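Local coordinates for sporozoite-specific SAG protein (Toxoplasma gondii, PDB 2WNK) that is a SAG2-related surface antigen with two SRS domains, probably displayed on the outside of the sporozoite, its precise role not firmly established, at residues V173-G176 and E180-V183; P37-G42 and A66-A71; T154-G159 and C229-T234; I13-E18 and H22-N27. All blocks are in the same frame, centred on the assembly; numbering follows the deposited sequence.

Contacts 2 and 4 belong to the first SRS domain, contacts 1 and 3 to the second. Contact 3 is the most buried: purely apolar packing between the two sheets of a β-sandwich. Contact 4 joins facing sheets in the same way, but at edge strands, and waters bridge beside its apolar centre. Contacts 4 and 2 share one three-stranded sheet, using its two outermost strands, and meet where Leu-68 touches Phe-26. Contact 2 lies nearer the surface, where a loop covers a strand through one tyrosine and several waters. Contact 1, a small peripheral hairpin, is alone in having backbone-to-backbone hydrogen bonds across it, and Gly-176 packs on Leu-232 of contact 3.

Contact 1 (V173-G176 and E180-V183); sequences VLQG and ETEV
Val-173 and Val-183 form an antiparallel hydrogen-bonded pair, with Val-173 N to Val-183 O and Val-183 N to Val-173 O both 2.8 Å. Leu-174 and Glu-182 make the next, non-hydrogen-bonded pair, and beyond it Gln-175 N reaches Thr-181 O at 2.9 Å. The same oxygen also receives a CA-H...O contact from Leu-174. Further toward the turn the strands part, and a water takes over, donating to Gln-175 O (2.6 Å) and accepting from Thr-181 N (2.8 Å). On the valine face, Val-173 CG1 lies 3.9 Å from Val-183 CG2. Gln-175, extended beyond CG, runs across Val-183 at about a right angle and lays its amide against that valine, NE2 being 3.4 Å from Val-183 CG1; its OE1 is turned to the methyl side of Thr-181. On the other face Leu-174 CD2 rests 3.8 Å from Glu-182 CB. This β-hairpin of strands 172-174 and 182-184, within the second SRS domain, is joined to strand 215-222 by backbone bonding of Leu-174 with Cys-218. Leu-188 of helix 185-188 packs on Val-173, Gln-175 and Val-183, while Pro-167 covers Leu-174 and Glu-182.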
loop_
_atom_site.group_PDB
_atom_site.type_symbol
_atom_site.label_atom_id
_atom_site.label_comp_id
_atom_site.label_asym_id
_atom_site.label_seq_id
_atom_site.Cartn_x
_atom_site.Cartn_y
_atom_site.Cartn_z
ATOM N N VAL A 173 7.852 -21.289 6.967
ATOM C CA VAL A 173 8.722 -20.252 7.501
ATOM C C VAL A 173 10.168 -20.630 7.193
ATOM O O VAL A 173 10.427 -21.782 6.888
ATOM C CB VAL A 173 8.504 -20.114 9.033
ATOM C CG1 VAL A 173 9.054 -21.272 9.834
ATOM C CG2 VAL A 173 9.111 -18.796 9.496
ATOM N N LEU A 174 11.130 -19.729 7.264
ATOM C CA LEU A 174 12.504 -20.099 7.031
ATOM C C LEU A 174 13.239 -20.088 8.381
ATOM O O LEU A 174 12.817 -19.390 9.325
ATOM C CB LEU A 174 13.134 -19.034 6.133
ATOM C CG LEU A 174 12.489 -19.115 4.761
ATOM C CD1 LEU A 174 12.761 -17.738 4.183
ATOM C CD2 LEU A 174 13.029 -20.298 3.892
ATOM N N GLN A 175 14.279 -20.908 8.505
ATOM C CA GLN A 175 15.083 -20.970 9.772
ATOM C C GLN A 175 16.000 -19.754 9.760
ATOM O O GLN A 175 16.632 -19.475 8.741
ATOM C CB GLN A 175 15.722 -22.330 9.971
ATOM C CG GLN A 175 14.650 -23.340 10.312
ATOM C CD GLN A 175 15.172 -24.723 10.450
ATOM O OE1 GLN A 175 16.318 -24.994 10.132
ATOM N NE2 GLN A 175 14.317 -25.633 10.893
ATOM N N GLY A 176 16.179 -19.063 10.889
ATOM C CA GLY A 176 17.400 -18.265 11.148
ATOM C C GLY A 176 18.713 -18.963 11.315
ATOM O O GLY A 176 18.698 -20.102 11.607
ATOM N N GLU A 180 17.288 -19.661 4.800
ATOM C CA GLU A 180 17.395 -20.541 3.606
ATOM C C GLU A 180 16.576 -21.827 3.686
ATOM O O GLU A 180 16.037 -22.274 2.665
ATOM C CB GLU A 180 18.882 -20.904 3.336
ATOM C CG GLU A 180 19.628 -19.702 2.832
ATOM C CD GLU A 180 21.150 -19.884 2.697
ATOM O OE1 GLU A 180 21.678 -20.965 3.008
ATOM O OE2 GLU A 180 21.818 -18.888 2.277
ATOM N N THR A 181 16.509 -22.456 4.865
ATOM C CA THR A 181 15.779 -23.723 5.037
ATOM C C THR A 181 14.304 -23.474 5.351
ATOM O O THR A 181 13.984 -22.834 6.349
ATOM C CB THR A 181 16.411 -24.545 6.144
ATOM O OG1 THR A 181 17.776 -24.809 5.786
ATOM C CG2 THR A 181 15.696 -25.904 6.318
ATOM N N GLU A 182 13.433 -23.944 4.463
ATOM C CA GLU A 182 11.985 -23.793 4.633
ATOM C C GLU A 182 11.401 -24.940 5.431
ATOM O O GLU A 182 11.645 -26.127 5.173
ATOM C CB GLU A 182 11.268 -23.663 3.291
ATOM C CG GLU A 182 9.768 -23.415 3.385
ATOM C CD GLU A 182 9.141 -23.131 2.022
ATOM O OE1 GLU A 182 9.773 -22.419 1.197
ATOM O OE2 GLU A 182 8.005 -23.595 1.810
ATOM N N VAL A 183 10.638 -24.583 6.439
ATOM C CA VAL A 183 10.022 -25.576 7.274
ATOM C C VAL A 183 8.594 -25.131 7.631
ATOM O O VAL A 183 8.239 -23.999 7.386
ATOM C CB VAL A 183 10.844 -25.889 8.559
ATOM C CG1 VAL A 183 12.302 -26.301 8.248
ATOM C CG2 VAL A 183 10.822 -24.711 9.508
HETATM O O HOH W 1 17.685 -21.322 7.200
#

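Contact 2 (P37-G42 and A66-A71); sequences PAYEAG and ASLAQA
Tyr-39 pins a loop of the first SRS domain over Leu-68 and Gln-70, on the outer edge of strand 66-72 in the domain's β-sandwich. The strand bonds to strand 80-86 through the backbones of Ser-67, Ala-69 and Ala-71, so the alternate residues Leu-68 and Gln-70 turn their backbone polar groups to the loop. There is no strand pairing on this side; one hydroxyl and a row of waters take its place. With Tyr-39 CG anti to the backbone N (chi1 177°), the tyrosine ring reaches across the strand, bringing OH to 2.8 Å from Leu-68 O, to which it donates. The oxygen lies at the ring edge, near its plane, and the hydroxyl is tilted 26° from the carbonyl plane. Gln-70 covers one face of the ring: its CB sits over the centre as a CH-pi contact, 3.8 Å from the centroid. The rest of the glutamine slides past in the direction opposite to the tyrosine, its amide plane 39° from the ring, bringing NE2 within 3.3 Å of Tyr-39 CB. Leu-68 CD2 touches CD2 of the same ring at 4.0 Å, and Leu-68 also packs on Leu-84 and on Phe-98 of the facing sheet. One water accepts from Gln-70 N (2.8 Å) and donates to Tyr-39 OH. Another accepts from Gly-42 N at 2.8 Å and donates to Leu-68 O at 3.0 Å, a second, water-borne bond to the oxygen that Tyr-39 OH holds directly.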
loop_
_atom_site.group_PDB
_atom_site.type_symbol
_atom_site.label_atom_id
_atom_site.label_comp_id
_atom_site.label_asym_id
_atom_site.label_seq_id
_atom_site.Cartn_x
_atom_site.Cartn_y
_atom_site.Cartn_z
ATOM N N PRO A 37 -9.708 19.671 -9.947
ATOM C CA PRO A 37 -9.291 21.071 -10.084
ATOM C C PRO A 37 -8.319 21.246 -11.238
ATOM O O PRO A 37 -7.568 20.315 -11.577
ATOM C CB PRO A 37 -8.522 21.345 -8.777
ATOM C CG PRO A 37 -8.990 20.277 -7.815
ATOM C CD PRO A 37 -9.198 19.069 -8.697
ATOM N N ALA A 38 -8.309 22.457 -11.791
ATOM C CA ALA A 38 -7.392 22.811 -12.883
ATOM C C ALA A 38 -5.972 22.330 -12.590
ATOM O O ALA A 38 -5.438 22.575 -11.497
ATOM C CB ALA A 38 -7.422 24.340 -13.113
ATOM N N TYR A 39 -5.364 21.621 -13.541
ATOM C CA TYR A 39 -4.105 20.944 -13.237
ATOM C C TYR A 39 -2.932 21.909 -13.004
ATOM O O TYR A 39 -2.601 22.723 -13.893
ATOM C CB TYR A 39 -3.705 19.886 -14.290
ATOM C CG TYR A 39 -2.365 19.320 -13.879
ATOM C CD1 TYR A 39 -1.198 19.724 -14.507
ATOM C CD2 TYR A 39 -2.260 18.485 -12.777
ATOM C CE1 TYR A 39 0.028 19.253 -14.115
ATOM C CE2 TYR A 39 -1.030 18.017 -12.353
ATOM C CZ TYR A 39 0.113 18.406 -13.032
ATOM O OH TYR A 39 1.336 17.955 -12.617
ATOM N N GLU A 40 -2.316 21.827 -11.820
ATOM C CA GLU A 40 -1.005 22.453 -11.531
ATOM C C GLU A 40 -0.008 21.410 -10.995
ATOM O O GLU A 40 -0.395 20.447 -10.334
ATOM C CB GLU A 40 -1.146 23.566 -10.499
ATOM C CG GLU A 40 -2.252 24.549 -10.792
ATOM C CD GLU A 40 -1.756 25.742 -11.551
ATOM O OE1 GLU A 40 -2.566 26.387 -12.252
ATOM O OE2 GLU A 40 -0.542 26.034 -11.451
ATOM N N ALA A 41 1.285 21.586 -11.280
ATOM C CA ALA A 41 2.278 20.586 -10.893
ATOM C C ALA A 41 2.847 20.842 -9.500
ATOM O O ALA A 41 2.737 21.942 -8.972
ATOM C CB ALA A 41 3.421 20.503 -11.951
ATOM N N GLY A 42 3.409 19.795 -8.902
ATOM C CA GLY A 42 4.162 19.911 -7.655
ATOM C C GLY A 42 3.454 20.529 -6.465
ATOM O O GLY A 42 2.349 20.116 -6.080
ATOM N N ALA A 66 2.824 13.315 -1.625
ATOM C CA ALA A 66 2.183 12.747 -2.790
ATOM C C ALA A 66 2.411 13.720 -3.938
ATOM O O ALA A 66 2.772 14.873 -3.715
ATOM C CB ALA A 66 0.715 12.583 -2.535
ATOM N N SER A 67 2.212 13.244 -5.157
ATOM C CA SER A 67 2.278 14.114 -6.308
ATOM C C SER A 67 1.354 13.609 -7.399
ATOM O O SER A 67 1.118 12.412 -7.485
ATOM C CB SER A 67 3.720 14.142 -6.830
ATOM O OG SER A 67 4.121 12.835 -7.189
ATOM N N LEU A 68 0.853 14.535 -8.228
ATOM C CA LEU A 68 0.067 14.216 -9.406
ATOM C C LEU A 68 0.824 14.731 -10.628
ATOM O O LEU A 68 1.188 15.915 -10.669
ATOM C CB LEU A 68 -1.286 14.946 -9.371
ATOM C CG LEU A 68 -2.369 14.577 -10.385
ATOM C CD1 LEU A 68 -2.946 13.147 -10.188
ATOM C CD2 LEU A 68 -3.476 15.618 -10.277
ATOM N N ALA A 69 1.013 13.855 -11.613
ATOM C CA ALA A 69 1.592 14.231 -12.919
ATOM C C ALA A 69 0.524 14.148 -13.996
ATOM O O ALA A 69 -0.448 13.413 -13.859
ATOM C CB ALA A 69 2.762 13.324 -13.272
ATOM N N GLN A 70 0.718 14.916 -15.068
ATOM C CA GLN A 70 -0.210 14.955 -16.188
ATOM C C GLN A 70 0.570 14.745 -17.469
ATOM O O GLN A 70 1.671 15.270 -17.609
ATOM C CB GLN A 70 -0.866 16.329 -16.263
ATOM C CG GLN A 70 -1.853 16.479 -17.408
ATOM C CD GLN A 70 -2.371 17.920 -17.576
ATOM O OE1 GLN A 70 -1.681 18.779 -18.124
ATOM N NE2 GLN A 70 -3.591 18.169 -17.139
ATOM N N ALA A 71 -0.002 13.991 -18.404
ATOM C CA ALA A 71 0.581 13.863 -19.734
ATOM C C ALA A 71 -0.506 13.661 -20.799
ATOM O O ALA A 71 -1.593 13.208 -20.486
ATOM C CB ALA A 71 1.558 12.728 -19.744
HETATM O O HOH W 2 3.002 16.573 -14.812
HETATM O O HOH W 3 1.847 17.193 -7.501
HETATM O O HOH W 4 3.166 17.158 -5.068
HETATM O O HOH W 5 3.801 17.153 -9.841
#

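Contact 3 (T154-G159 and C229-T234); sequences TSFVCG and CKVLVT
Phe-156 lays one face of its ring against Val-231, while two residues along, Thr-154 meets Val-233. The phenylalanine places CG between its own backbone N and carbonyl carbon (chi1 57°), a rotamer that drops the ring from strand 152-158 onto the facing strand. Val-231 meets it with both branches. CG1, anti to the backbone N (chi1 -176°), stands 3.7 Å above the ring plane and is offset toward the rim, closest to Phe-156 CD2; measured to the ring centroid, this CH-pi contact of Val-231 CG1 is 3.9 Å long and 18° off the normal. CG2, beside the valine's backbone N, reaches the other ortho carbon, with Val-231 CG2 to Phe-156 CD1 at 3.8 Å. Both methyls lie over the same face, spread across the width of the ring and somewhat nearer its CG end. The two strands belong to opposing sheets of the second SRS domain's β-sandwich, and their CA atoms stay 8.1 Å apart at Phe-156 and Val-231, a spacing filled by side chains, with no hydrogen bond across. Two disulfides span the same sheets, Cys-158 to Cys-221 and Cys-229 to Cys-136. At the other end Thr-154 turns its methyl rather than its hydroxyl to the interior: OG1 is the branch anti to the backbone N, and CG2 points at the opposite sheet. This methyl meets the valine tip to tip, Thr-154 CG2 to Val-233 CG1 being 4.1 Å. Leu-145 of strand 142-147 touches both Thr-154 and Val-231, and Ile-203 flanks Phe-156.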
loop_
_atom_site.group_PDB
_atom_site.type_symbol
_atom_site.label_atom_id
_atom_site.label_comp_id
_atom_site.label_asym_id
_atom_site.label_seq_id
_atom_site.Cartn_x
_atom_site.Cartn_y
_atom_site.Cartn_z
ATOM N N THR A 154 3.366 -9.949 16.602
ATOM C CA THR A 154 4.278 -8.906 16.133
ATOM C C THR A 154 4.071 -8.819 14.625
ATOM O O THR A 154 3.675 -9.772 13.969
ATOM C CB THR A 154 5.783 -9.208 16.487
ATOM O OG1 THR A 154 6.579 -8.031 16.286
ATOM C CG2 THR A 154 6.350 -10.366 15.672
ATOM N N SER A 155 4.284 -7.624 14.093
ATOM C CA SER A 155 3.902 -7.287 12.681
ATOM C C SER A 155 5.124 -6.726 11.947
ATOM O O SER A 155 5.946 -6.004 12.553
ATOM C CB SER A 155 2.655 -6.411 12.640
ATOM O OG SER A 155 1.575 -7.205 13.202
ATOM N N PHE A 156 5.126 -6.824 10.620
ATOM C CA PHE A 156 5.900 -5.974 9.787
ATOM C C PHE A 156 5.329 -5.823 8.414
ATOM O O PHE A 156 4.324 -6.469 8.095
ATOM C CB PHE A 156 7.255 -6.728 9.626
ATOM C CG PHE A 156 7.125 -8.150 9.046
ATOM C CD1 PHE A 156 7.299 -8.311 7.662
ATOM C CD2 PHE A 156 6.852 -9.273 9.832
ATOM C CE1 PHE A 156 7.195 -9.574 7.082
ATOM C CE2 PHE A 156 6.714 -10.570 9.267
ATOM C CZ PHE A 156 6.887 -10.715 7.878
ATOM N N VAL A 157 5.956 -4.945 7.636
ATOM C CA VAL A 157 5.504 -4.657 6.258
ATOM C C VAL A 157 6.599 -4.988 5.251
ATOM O O VAL A 157 7.723 -4.503 5.391
ATOM C CB VAL A 157 5.110 -3.193 6.117
ATOM C CG1 VAL A 157 4.749 -2.840 4.623
ATOM C CG2 VAL A 157 4.000 -2.857 7.089
ATOM N N CYS A 158 6.265 -5.755 4.214
ATOM C CA CYS A 158 7.166 -5.915 3.072
ATOM C C CYS A 158 6.952 -4.665 2.215
ATOM O O CYS A 158 5.905 -4.542 1.572
ATOM C CB CYS A 158 6.851 -7.225 2.295
ATOM S SG CYS A 158 7.302 -8.781 3.123
ATOM N N GLY A 159 7.909 -3.745 2.234
ATOM C CA GLY A 159 7.692 -2.425 1.669
ATOM C C GLY A 159 8.532 -2.125 0.439
ATOM O O GLY A 159 9.431 -2.885 0.052
ATOM N N CYS A 229 14.947 -8.381 1.804
ATOM C CA CYS A 229 15.015 -7.807 3.137
ATOM C C CYS A 229 14.551 -8.918 4.102
ATOM O O CYS A 229 13.509 -9.511 3.918
ATOM C CB CYS A 229 14.064 -6.606 3.234
ATOM S SG CYS A 229 14.259 -5.620 4.734
ATOM N N LYS A 230 15.343 -9.181 5.131
ATOM C CA LYS A 230 15.073 -10.330 6.008
ATOM C C LYS A 230 14.386 -9.824 7.273
ATOM O O LYS A 230 14.782 -8.858 7.881
ATOM C CB LYS A 230 16.422 -10.957 6.377
ATOM C CG LYS A 230 17.066 -11.735 5.213
ATOM C CD LYS A 230 18.403 -12.363 5.651
ATOM C CE LYS A 230 19.202 -12.870 4.430
ATOM N NZ LYS A 230 20.667 -13.035 4.713
ATOM N N VAL A 231 13.399 -10.569 7.751
ATOM C CA VAL A 231 12.733 -10.265 9.006
ATOM C C VAL A 231 12.940 -11.483 9.892
ATOM O O VAL A 231 12.465 -12.608 9.644
ATOM C CB VAL A 231 11.209 -10.011 8.804
ATOM C CG1 VAL A 231 10.567 -9.598 10.103
ATOM C CG2 VAL A 231 11.054 -8.889 7.727
ATOM N N LEU A 232 13.647 -11.256 10.984
ATOM C CA LEU A 232 14.033 -12.370 11.855
ATOM C C LEU A 232 13.339 -12.165 13.197
ATOM O O LEU A 232 13.617 -11.194 13.905
ATOM C CB LEU A 232 15.571 -12.334 11.994
ATOM C CG LEU A 232 16.301 -13.500 12.626
ATOM C CD1 LEU A 232 15.946 -14.861 11.957
ATOM C CD2 LEU A 232 17.804 -13.236 12.517
ATOM N N VAL A 233 12.486 -13.116 13.544
ATOM C CA VAL A 233 11.730 -13.027 14.795
ATOM C C VAL A 233 12.275 -14.042 15.786
ATOM O O VAL A 233 12.201 -15.254 15.570
ATOM C CB VAL A 233 10.283 -13.323 14.582
ATOM C CG1 VAL A 233 9.463 -12.999 15.840
ATOM C CG2 VAL A 233 9.750 -12.613 13.355
ATOM N N THR A 234 12.729 -13.559 16.944
ATOM C CA THR A 234 13.132 -14.448 18.023
ATOM C C THR A 234 11.937 -14.707 18.940
ATOM O O THR A 234 11.301 -13.752 19.415
ATOM C CB THR A 234 14.319 -13.885 18.814
ATOM O OG1 THR A 234 15.435 -13.717 17.916
ATOM C CG2 THR A 234 14.702 -14.843 19.956
#

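Contact 4 (I13-E18 and H22-N27); sequences ISFTVE and HVVRFN
The Phe-15 ring carries Val-24 CG1 over one face, 3.5 Å above the plane and offset toward the rim near CG, a CH-pi contact 22° off the normal. The far end of the ring approaches Phe-26, with Phe-15 CZ 3.7 Å from Phe-26 CB, and Arg-25 O comes at it obliquely. At the edge of the His-22 ring, in its plane, a water lies 2.6 Å from ND1 and accepts from Glu-18 N at 3.0 Å, joining the two ends of the turn. Glu-18 also forms a salt bridge with Lys-128. Val-24 serves two partners: CG1, anti to its backbone N (chi1 179°), goes to the phenylalanine, while its CG2 presses on Val-17, with Val-17 CG2 to Val-24 CG2 a tight 3.3 Å. Ile-13 CD1 extends the apolar row to Phe-26 CB. The strands run antiparallel (169°) but 7.6 Å apart at their axes, with no direct hydrogen bond between them, meeting mainly through side chains: a β-arch, not a hairpin. Strand 12-17 bonds to strand 121-127, whose Val-123 touches Ile-13, Phe-15 and Phe-26; strand 22-28 lies beside strand 80-86 in the facing sheet, and the Phe-26 ring continues inward to Phe-82 and Phe-98.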
loop_
_atom_site.group_PDB
_atom_site.type_symbol
_atom_site.label_atom_id
_atom_site.label_comp_id
_atom_site.label_asym_id
_atom_site.label_seq_id
_atom_site.Cartn_x
_atom_site.Cartn_y
_atom_site.Cartn_z
ATOM N N ILE A 13 -15.262 6.442 -11.326
ATOM C CA ILE A 13 -14.378 5.293 -11.276
ATOM C C ILE A 13 -13.613 5.460 -9.974
ATOM O O ILE A 13 -13.401 6.598 -9.502
ATOM C CB ILE A 13 -13.405 5.232 -12.492
ATOM C CG1 ILE A 13 -12.488 6.451 -12.541
ATOM C CG2 ILE A 13 -14.184 5.061 -13.817
ATOM C CD1 ILE A 13 -11.447 6.336 -13.632
ATOM N N SER A 14 -13.256 4.334 -9.361
ATOM C CA SER A 14 -12.634 4.388 -8.060
ATOM C C SER A 14 -11.354 3.576 -8.013
ATOM O O SER A 14 -11.211 2.540 -8.689
ATOM C CB SER A 14 -13.579 3.947 -6.953
ATOM O OG SER A 14 -14.114 2.670 -7.248
ATOM N N PHE A 15 -10.412 4.090 -7.230
ATOM C CA PHE A 15 -9.170 3.379 -6.990
ATOM C C PHE A 15 -8.861 3.413 -5.516
ATOM O O PHE A 15 -9.376 4.261 -4.788
ATOM C CB PHE A 15 -8.014 4.045 -7.726
ATOM C CG PHE A 15 -8.227 4.207 -9.173
ATOM C CD1 PHE A 15 -7.739 3.273 -10.090
ATOM C CD2 PHE A 15 -8.879 5.339 -9.654
ATOM C CE1 PHE A 15 -7.915 3.468 -11.444
ATOM C CE2 PHE A 15 -9.059 5.522 -11.022
ATOM C CZ PHE A 15 -8.589 4.594 -11.913
ATOM N N THR A 16 -7.994 2.505 -5.084
ATOM C CA THR A 16 -7.553 2.491 -3.704
ATOM C C THR A 16 -6.023 2.420 -3.663
ATOM O O THR A 16 -5.408 1.638 -4.407
ATOM C CB THR A 16 -8.136 1.288 -2.957
ATOM O OG1 THR A 16 -9.568 1.304 -3.048
ATOM C CG2 THR A 16 -7.726 1.317 -1.496
ATOM N N VAL A 17 -5.417 3.238 -2.816
ATOM C CA VAL A 17 -3.978 3.194 -2.609
ATOM C C VAL A 17 -3.726 2.445 -1.302
ATOM O O VAL A 17 -4.148 2.878 -0.236
ATOM C CB VAL A 17 -3.345 4.605 -2.555
ATOM C CG1 VAL A 17 -1.849 4.509 -2.212
ATOM C CG2 VAL A 17 -3.523 5.341 -3.918
ATOM N N GLU A 18 -3.013 1.331 -1.393
ATOM C CA GLU A 18 -2.858 0.415 -0.260
ATOM C C GLU A 18 -1.475 0.475 0.397
ATOM O O GLU A 18 -1.300 0.084 1.560
ATOM C CB GLU A 18 -3.119 -1.009 -0.744
ATOM C CG GLU A 18 -4.370 -1.137 -1.597
ATOM C CD GLU A 18 -5.503 -1.809 -0.857
ATOM O OE1 GLU A 18 -6.363 -2.427 -1.537
ATOM O OE2 GLU A 18 -5.516 -1.741 0.395
ATOM N N HIS A 22 2.905 3.419 -3.936
ATOM C CA HIS A 22 2.062 2.895 -5.004
ATOM C C HIS A 22 1.539 4.050 -5.860
ATOM O O HIS A 22 1.509 5.198 -5.411
ATOM C CB HIS A 22 0.917 2.036 -4.457
ATOM C CG HIS A 22 1.300 0.596 -4.256
ATOM N ND1 HIS A 22 0.373 -0.412 -4.071
ATOM C CD2 HIS A 22 2.516 -0.005 -4.259
ATOM C CE1 HIS A 22 1.005 -1.566 -3.937
ATOM N NE2 HIS A 22 2.303 -1.347 -4.049
ATOM N N VAL A 23 1.167 3.741 -7.096
ATOM C CA VAL A 23 0.713 4.761 -8.022
ATOM C C VAL A 23 -0.667 4.420 -8.571
ATOM O O VAL A 23 -1.019 3.236 -8.761
ATOM C CB VAL A 23 1.728 5.014 -9.195
ATOM C CG1 VAL A 23 3.168 4.709 -8.767
ATOM C CG2 VAL A 23 1.340 4.270 -10.446
ATOM N N VAL A 24 -1.464 5.466 -8.776
ATOM C CA VAL A 24 -2.731 5.358 -9.435
ATOM C C VAL A 24 -2.631 6.037 -10.778
ATOM O O VAL A 24 -2.187 7.162 -10.874
ATOM C CB VAL A 24 -3.867 6.024 -8.606
ATOM C CG1 VAL A 24 -5.184 5.913 -9.348
ATOM C CG2 VAL A 24 -3.943 5.363 -7.238
ATOM N N ARG A 25 -3.043 5.333 -11.813
ATOM C CA ARG A 25 -3.075 5.908 -13.158
ATOM C C ARG A 25 -4.513 5.954 -13.602
ATOM O O ARG A 25 -5.245 4.962 -13.488
ATOM C CB ARG A 25 -2.228 5.082 -14.141
ATOM C CG ARG A 25 -0.757 5.144 -13.870
ATOM C CD ARG A 25 0.039 4.230 -14.833
ATOM N NE ARG A 25 1.414 4.065 -14.356
ATOM C CZ ARG A 25 2.336 5.011 -14.452
ATOM N NH1 ARG A 25 2.026 6.178 -15.019
ATOM N NH2 ARG A 25 3.552 4.799 -13.972
ATOM N N PHE A 26 -4.946 7.118 -14.059
ATOM C CA PHE A 26 -6.267 7.224 -14.635
ATOM C C PHE A 26 -6.268 8.179 -15.812
ATOM O O PHE A 26 -5.329 8.934 -16.013
ATOM C CB PHE A 26 -7.297 7.655 -13.584
ATOM C CG PHE A 26 -7.074 9.036 -13.030
ATOM C CD1 PHE A 26 -7.701 10.133 -13.606
ATOM C CD2 PHE A 26 -6.310 9.221 -11.883
ATOM C CE1 PHE A 26 -7.549 11.416 -13.077
ATOM C CE2 PHE A 26 -6.136 10.514 -11.346
ATOM C CZ PHE A 26 -6.767 11.615 -11.957
ATOM N N ASN A 27 -7.336 8.117 -16.594
ATOM C CA ASN A 27 -7.425 8.886 -17.807
ATOM C C ASN A 27 -8.736 9.679 -17.855
ATOM O O ASN A 27 -9.804 9.160 -17.513
ATOM C CB ASN A 27 -7.309 7.947 -19.010
ATOM C CG ASN A 27 -7.761 8.584 -20.300
ATOM O OD1 ASN A 27 -8.910 8.404 -20.728
ATOM N ND2 ASN A 27 -6.862 9.337 -20.930
HETATM O O HOH W 6 -2.584 2.151 -5.947
HETATM O O HOH W 7 -2.093 0.268 -4.035
#